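Local coordinates for HNH nuclease domain-containing protein (Streptomyces coelicolor, PDB 5ZMO) that binds phosphorothioated DNA through this sulfur-binding domain, as part of a longer type IV restriction enzyme that probably cuts DNA with an HNH nuclease domain, at residues 14-19 / 84-89; 77-82 / 93-98. One frame throughout, in Å; residues are numbered along the deposited sequence.

How the contacts relate
Both contacts use helix 70-83 or the chain that leaves it, and their centres lie about 13 Å apart. Contact 1 is the more buried, nearer the centre of the domain than contact 2. Contact 2 lies farther out and is only partly buried, with Leu-97 exposed. The two meet where helix 70-83 gives way to the turn: Leu-86 N probably bonds to Leu-81 O, and Trp-87 packs on Leu-81. Their chemistry differs. Contact 1 joins a small valine-leucine contact to a water and a charged aspartate. Contact 2 is carbon against carbon at a tryptophan ring, and its polar link, from Thr-98, runs to the DNA.

Contact 1: residues 14-19 / 84-89; sequences GDVRPA and DDLWCV
Val-16 and Asp-84 bring the two backbones nearest, their CA atoms 7.0 Å apart, and no direct hydrogen bond joins the segments. The apolar part is one methyl pair: Val-16 CG2 meets Leu-86 CD1 at 3.5 Å. A chi1 of 175° swings Val-16 CG1 away from the backbone N, which leaves CG2 opposite the carbonyl carbon and places it against the leucine. The same CG2 lies 4.1 Å from Asp-84 CG, and these two side chains cross at about a right angle. A water may add a polar link. It lies 2.5 Å from Asp-84 OD1, which is short, and 3.2 Å from Asp-15 O, a weak bond, so it may bridge them. The other carboxylate oxygen, Asp-84 OD2, forms a salt bridge with Arg-29, which probably favours the charged form of the acid. Asp-85, with positive phi, is the C-prime residue of a Schellman motif that ends helix 70-83, with Asp-85 N bonded to Val-82 O. The turn thus brings Leu-86 round to Val-16. Leu-86 also packs on Phe-9, Arg-12 and Val-13 of helix 9-14, while Val-16 touches Arg-29 of helix 28-41. The contact therefore joins the loop after helix 9-14 to the turn between helix 70-83 and strand 88-89.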
loop_
_atom_site.group_PDB
_atom_site.type_symbol
_atom_site.label_atom_id
_atom_site.label_comp_id
_atom_site.label_asym_id
_atom_site.label_seq_id
_atom_site.Cartn_x
_atom_site.Cartn_y
_atom_site.Cartn_z
ATOM N N GLY A 14 10.832 6.228 -0.175
ATOM C CA GLY A 14 12.180 5.676 -0.424
ATOM C C GLY A 14 12.843 5.055 0.827
ATOM O O GLY A 14 13.740 4.214 0.688
ATOM N N ASP A 15 12.421 5.466 2.013
ATOM C CA ASP A 15 12.869 4.827 3.288
ATOM C C ASP A 15 12.192 3.491 3.583
ATOM O O ASP A 15 12.529 2.850 4.578
ATOM C CB ASP A 15 12.599 5.744 4.490
ATOM C CG ASP A 15 13.496 6.995 4.523
ATOM O OD1 ASP A 15 14.496 7.081 3.771
ATOM O OD2 ASP A 15 13.148 7.915 5.308
ATOM N N VAL A 16 11.190 3.098 2.810
ATOM C CA VAL A 16 10.622 1.761 2.941
ATOM C C VAL A 16 11.632 0.794 2.308
ATOM O O VAL A 16 11.800 0.798 1.060
ATOM C CB VAL A 16 9.237 1.607 2.270
ATOM C CG1 VAL A 16 8.771 0.143 2.360
ATOM C CG2 VAL A 16 8.222 2.490 2.945
ATOM N N ARG A 17 12.287 -0.041 3.138
ATOM C CA ARG A 17 13.291 -0.966 2.647
ATOM C C ARG A 17 12.942 -2.348 3.204
ATOM O O ARG A 17 13.377 -2.661 4.295
ATOM C CB ARG A 17 14.678 -0.612 3.173
ATOM C CG ARG A 17 15.229 0.727 2.752
ATOM C CD ARG A 17 15.447 0.859 1.260
ATOM N NE ARG A 17 16.174 2.057 0.784
ATOM C CZ ARG A 17 16.631 3.127 1.472
ATOM N NH1 ARG A 17 16.513 3.329 2.798
ATOM N NH2 ARG A 17 17.247 4.081 0.767
ATOM N N PRO A 18 12.150 -3.144 2.488
ATOM C CA PRO A 18 11.684 -4.407 3.088
ATOM C C PRO A 18 12.817 -5.401 3.198
ATOM O O PRO A 18 13.789 -5.276 2.502
ATOM C CB PRO A 18 10.660 -4.911 2.106
ATOM C CG PRO A 18 10.220 -3.677 1.358
ATOM C CD PRO A 18 11.458 -2.861 1.222
ATOM N N ALA A 19 12.631 -6.379 4.029
ATOM C CA ALA A 19 13.647 -7.431 4.209
ATOM C C ALA A 19 13.831 -8.164 2.891
ATOM O O ALA A 19 12.828 -8.408 2.155
ATOM C CB ALA A 19 13.175 -8.392 5.278
ATOM N N ASP A 84 5.795 3.428 9.123
ATOM C CA ASP A 84 6.595 4.122 8.131
ATOM C C ASP A 84 6.133 5.570 7.817
ATOM O O ASP A 84 6.694 6.183 6.905
ATOM C CB ASP A 84 6.570 3.347 6.798
ATOM C CG ASP A 84 7.264 2.012 6.881
ATOM O OD1 ASP A 84 8.446 1.952 7.309
ATOM O OD2 ASP A 84 6.640 1.022 6.456
ATOM N N ASP A 85 5.186 6.092 8.575
ATOM C CA ASP A 85 4.657 7.465 8.448
ATOM C C ASP A 85 4.011 7.657 7.095
ATOM O O ASP A 85 4.040 8.773 6.580
ATOM C CB ASP A 85 5.740 8.547 8.670
ATOM C CG ASP A 85 6.396 8.439 10.043
ATOM O OD1 ASP A 85 5.681 8.059 11.001
ATOM O OD2 ASP A 85 7.616 8.707 10.159
ATOM N N LEU A 86 3.433 6.591 6.545
ATOM C CA LEU A 86 2.811 6.635 5.197
ATOM C C LEU A 86 1.350 6.276 5.179
ATOM O O LEU A 86 0.721 6.180 4.097
ATOM C CB LEU A 86 3.608 5.693 4.298
ATOM C CG LEU A 86 4.957 6.203 3.854
ATOM C CD1 LEU A 86 5.846 5.080 3.314
ATOM C CD2 LEU A 86 4.697 7.303 2.793
ATOM N N TRP A 87 0.763 6.059 6.345
ATOM C CA TRP A 87 -0.538 5.420 6.407
ATOM C C TRP A 87 -1.291 5.731 7.685
ATOM O O TRP A 87 -0.656 5.935 8.711
ATOM C CB TRP A 87 -0.346 3.928 6.213
ATOM C CG TRP A 87 -1.480 3.093 5.808
ATOM C CD1 TRP A 87 -2.102 2.146 6.597
ATOM C CD2 TRP A 87 -2.087 2.976 4.525
ATOM N NE1 TRP A 87 -3.059 1.500 5.905
ATOM C CE2 TRP A 87 -3.050 1.941 4.608
ATOM C CE3 TRP A 87 -1.891 3.618 3.281
ATOM C CZ2 TRP A 87 -3.852 1.567 3.539
ATOM C CZ3 TRP A 87 -2.648 3.213 2.208
ATOM C CH2 TRP A 87 -3.627 2.173 2.333
ATOM N N CYS A 88 -2.616 5.752 7.586
ATOM C CA CYS A 88 -3.502 6.045 8.744
ATOM C C CYS A 88 -4.524 4.934 8.837
ATOM O O CYS A 88 -5.144 4.601 7.843
ATOM C CB CYS A 88 -4.304 7.328 8.496
ATOM S SG CYS A 88 -3.239 8.723 8.156
ATOM N N VAL A 89 -4.736 4.391 10.024
ATOM C CA VAL A 89 -5.770 3.399 10.262
ATOM C C VAL A 89 -6.726 3.987 11.318
ATOM O O VAL A 89 -6.322 4.265 12.404
ATOM C CB VAL A 89 -5.171 2.045 10.744
ATOM C CG1 VAL A 89 -6.274 1.076 11.088
ATOM C CG2 VAL A 89 -4.266 1.375 9.685
HETATM O O HOH W 1 10.251 3.522 6.679
#

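Contact 2: residues 77-82 / 93-98; sequences PFWALV and EELTLT. With nucleotides of chain C.
Helix 70-83 packs here through Trp-79 against the start of strand 97-98, in a two-stranded antiparallel sheet beside the DNA, and the residues just before it. The six-membered ring of the indole does the touching, at two of its carbons. Trp-79 CZ3 meets Leu-95 CD1 at 3.8 Å, and Trp-79 CZ2 meets Leu-97 CD2 at 4.0 Å. Both methyls approach the ring obliquely. The side chains of Trp-79 and Leu-95 run past each other in opposite directions, whereas Leu-97 crosses the tryptophan at about a right angle. With chi1 at -172°, the Trp-79 side chain extends away from its own backbone N, and this carries the ring out from the helix into reach of both leucines. No hydrogen bond joins the two segments. Strand 97-98 pairs with strand 103-104, and Pro-104 of that partner packs on both Trp-79 and Leu-95. Leu-95 also touches Ser-108 and Val-112 of helix 106-112, so it meets both that helix and, through Trp-79, helix 70-83, while Leu-97 is exposed. Next to Leu-97, Thr-98 binds the DNA backbone in this sulfur-binding domain. Its OG1 donates a hydrogen bond to OP2 of DG3 of chain C at 2.8 Å. The Thr-98 hydroxyl is turned to that phosphate by a chi1 of -175°, which sets OG1 trans to the backbone N.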
loop_
_atom_site.group_PDB
_atom_site.type_symbol
_atom_site.label_atom_id
_atom_site.label_comp_id
_atom_site.label_asym_id
_atom_site.label_seq_id
_atom_site.Cartn_x
_atom_site.Cartn_y
_atom_site.Cartn_z
ATOM N N PRO A 77 1.079 -5.069 5.470
ATOM C CA PRO A 77 1.376 -3.630 5.138
ATOM C C PRO A 77 0.242 -2.698 5.558
ATOM O O PRO A 77 0.494 -1.537 5.827
ATOM C CB PRO A 77 1.567 -3.631 3.613
ATOM C CG PRO A 77 0.783 -4.836 3.166
ATOM C CD PRO A 77 0.964 -5.901 4.259
ATOM N N PHE A 78 -0.987 -3.203 5.603
ATOM C CA PHE A 78 -2.166 -2.426 6.015
ATOM C C PHE A 78 -1.966 -1.821 7.377
ATOM O O PHE A 78 -2.458 -0.735 7.655
ATOM C CB PHE A 78 -3.402 -3.292 5.964
ATOM C CG PHE A 78 -4.675 -2.570 6.191
ATOM C CD1 PHE A 78 -5.311 -1.933 5.130
ATOM C CD2 PHE A 78 -5.240 -2.515 7.452
ATOM C CE1 PHE A 78 -6.527 -1.296 5.335
ATOM C CE2 PHE A 78 -6.421 -1.874 7.667
ATOM C CZ PHE A 78 -7.073 -1.231 6.590
ATOM N N TRP A 79 -1.240 -2.539 8.217
ATOM C CA TRP A 79 -0.803 -2.021 9.522
ATOM C C TRP A 79 0.578 -1.449 9.592
ATOM O O TRP A 79 0.775 -0.353 10.133
ATOM C CB TRP A 79 -0.883 -3.195 10.527
ATOM C CG TRP A 79 -0.639 -2.765 11.988
ATOM C CD1 TRP A 79 0.456 -3.095 12.747
ATOM C CD2 TRP A 79 -1.534 -2.093 12.851
ATOM N NE1 TRP A 79 0.334 -2.552 13.992
ATOM C CE2 TRP A 79 -0.889 -1.988 14.118
ATOM C CE3 TRP A 79 -2.792 -1.542 12.699
ATOM C CZ2 TRP A 79 -1.467 -1.350 15.184
ATOM C CZ3 TRP A 79 -3.376 -0.905 13.789
ATOM C CH2 TRP A 79 -2.706 -0.826 15.000
ATOM N N ALA A 80 1.548 -2.101 8.968
ATOM C CA ALA A 80 2.960 -1.728 9.074
ATOM C C ALA A 80 3.300 -0.407 8.448
ATOM O O ALA A 80 4.211 0.257 8.899
ATOM C CB ALA A 80 3.850 -2.778 8.495
ATOM N N LEU A 81 2.591 -0.020 7.391
ATOM C CA LEU A 81 2.799 1.310 6.833
ATOM C C LEU A 81 2.535 2.511 7.805
ATOM O O LEU A 81 3.055 3.643 7.600
ATOM C CB LEU A 81 1.951 1.469 5.584
ATOM C CG LEU A 81 2.416 1.209 4.151
ATOM C CD1 LEU A 81 3.899 1.148 3.833
ATOM C CD2 LEU A 81 1.520 0.417 3.286
ATOM N N VAL A 82 1.701 2.335 8.815
ATOM C CA VAL A 82 1.509 3.366 9.884
ATOM C C VAL A 82 2.855 3.731 10.467
ATOM O O VAL A 82 3.292 4.953 10.508
ATOM C CB VAL A 82 0.485 2.901 10.968
ATOM C CG1 VAL A 82 0.400 3.909 12.138
ATOM C CG2 VAL A 82 -0.876 2.701 10.335
ATOM N N GLU A 93 -7.407 1.755 17.987
ATOM C CA GLU A 93 -7.441 1.404 19.402
ATOM C C GLU A 93 -8.566 0.385 19.693
ATOM O O GLU A 93 -8.539 -0.234 20.745
ATOM C CB GLU A 93 -7.477 2.694 20.296
ATOM C CG GLU A 93 -6.095 3.231 20.791
ATOM C CD GLU A 93 -5.024 3.572 19.709
ATOM O OE1 GLU A 93 -5.172 4.556 18.936
ATOM O OE2 GLU A 93 -3.966 2.885 19.659
ATOM N N GLU A 94 -9.490 0.162 18.748
ATOM C CA GLU A 94 -10.546 -0.841 18.798
ATOM C C GLU A 94 -10.102 -2.257 18.432
ATOM O O GLU A 94 -10.819 -3.214 18.704
ATOM C CB GLU A 94 -11.745 -0.433 17.957
ATOM C CG GLU A 94 -12.376 0.925 18.362
ATOM C CD GLU A 94 -12.581 1.100 19.891
ATOM O OE1 GLU A 94 -12.243 2.185 20.448
ATOM O OE2 GLU A 94 -13.059 0.130 20.545
ATOM N N LEU A 95 -8.950 -2.382 17.803
ATOM C CA LEU A 95 -8.470 -3.652 17.274
ATOM C C LEU A 95 -7.857 -4.464 18.419
ATOM O O LEU A 95 -7.356 -3.904 19.409
ATOM C CB LEU A 95 -7.473 -3.421 16.103
ATOM C CG LEU A 95 -8.041 -2.659 14.867
ATOM C CD1 LEU A 95 -6.960 -2.256 13.881
ATOM C CD2 LEU A 95 -9.062 -3.501 14.144
ATOM N N THR A 96 -7.848 -5.775 18.276
ATOM C CA THR A 96 -7.096 -6.642 19.180
ATOM C C THR A 96 -5.713 -6.960 18.600
ATOM O O THR A 96 -5.624 -7.449 17.467
ATOM C CB THR A 96 -7.923 -7.927 19.437
ATOM O OG1 THR A 96 -9.163 -7.503 20.007
ATOM C CG2 THR A 96 -7.174 -8.892 20.422
ATOM N N LEU A 97 -4.627 -6.705 19.348
ATOM C CA LEU A 97 -3.309 -6.986 18.837
ATOM C C LEU A 97 -2.852 -8.374 19.240
ATOM O O LEU A 97 -3.258 -8.887 20.275
ATOM C CB LEU A 97 -2.291 -5.987 19.369
ATOM C CG LEU A 97 -2.555 -4.518 19.085
ATOM C CD1 LEU A 97 -1.431 -3.668 19.632
ATOM C CD2 LEU A 97 -2.713 -4.309 17.601
ATOM N N THR A 98 -1.977 -8.944 18.446
ATOM C CA THR A 98 -1.325 -10.215 18.757
ATOM C C THR A 98 0.173 -10.131 18.548
ATOM O O THR A 98 0.691 -9.141 18.033
ATOM C CB THR A 98 -1.980 -11.363 17.956
ATOM O OG1 THR A 98 -1.416 -12.645 18.342
ATOM C CG2 THR A 98 -1.849 -11.154 16.441
ATOM P P DG C 3 -3.315 -15.075 20.303
ATOM O OP1 DG C 3 -3.779 -15.587 21.614
ATOM O OP2 DG C 3 -3.408 -13.621 19.979
ATOM O "O5'" DG C 3 -1.760 -15.440 20.211
ATOM C "C5'" DG C 3 -1.251 -16.722 20.676
ATOM C "C4'" DG C 3 0.186 -16.919 20.256
ATOM O "O4'" DG C 3 0.233 -17.111 18.821
ATOM C "C3'" DG C 3 1.122 -15.742 20.566
ATOM O "O3'" DG C 3 2.387 -16.254 20.961
ATOM C "C2'" DG C 3 1.241 -15.043 19.228
ATOM C "C1'" DG C 3 1.230 -16.235 18.298
ATOM N N9 DG C 3 0.907 -15.942 16.902
ATOM C C8 DG C 3 0.068 -14.979 16.396
ATOM N N7 DG C 3 0.018 -14.975 15.092
ATOM C C5 DG C 3 0.883 -15.991 14.716
ATOM C C6 DG C 3 1.244 -16.459 13.432
ATOM O O6 DG C 3 0.877 -16.045 12.330
ATOM N N1 DG C 3 2.165 -17.496 13.510
ATOM C C2 DG C 3 2.614 -18.069 14.678
ATOM N N2 DG C 3 3.512 -19.042 14.553
ATOM N N3 DG C 3 2.291 -17.637 15.882
ATOM C C4 DG C 3 1.429 -16.604 15.827
#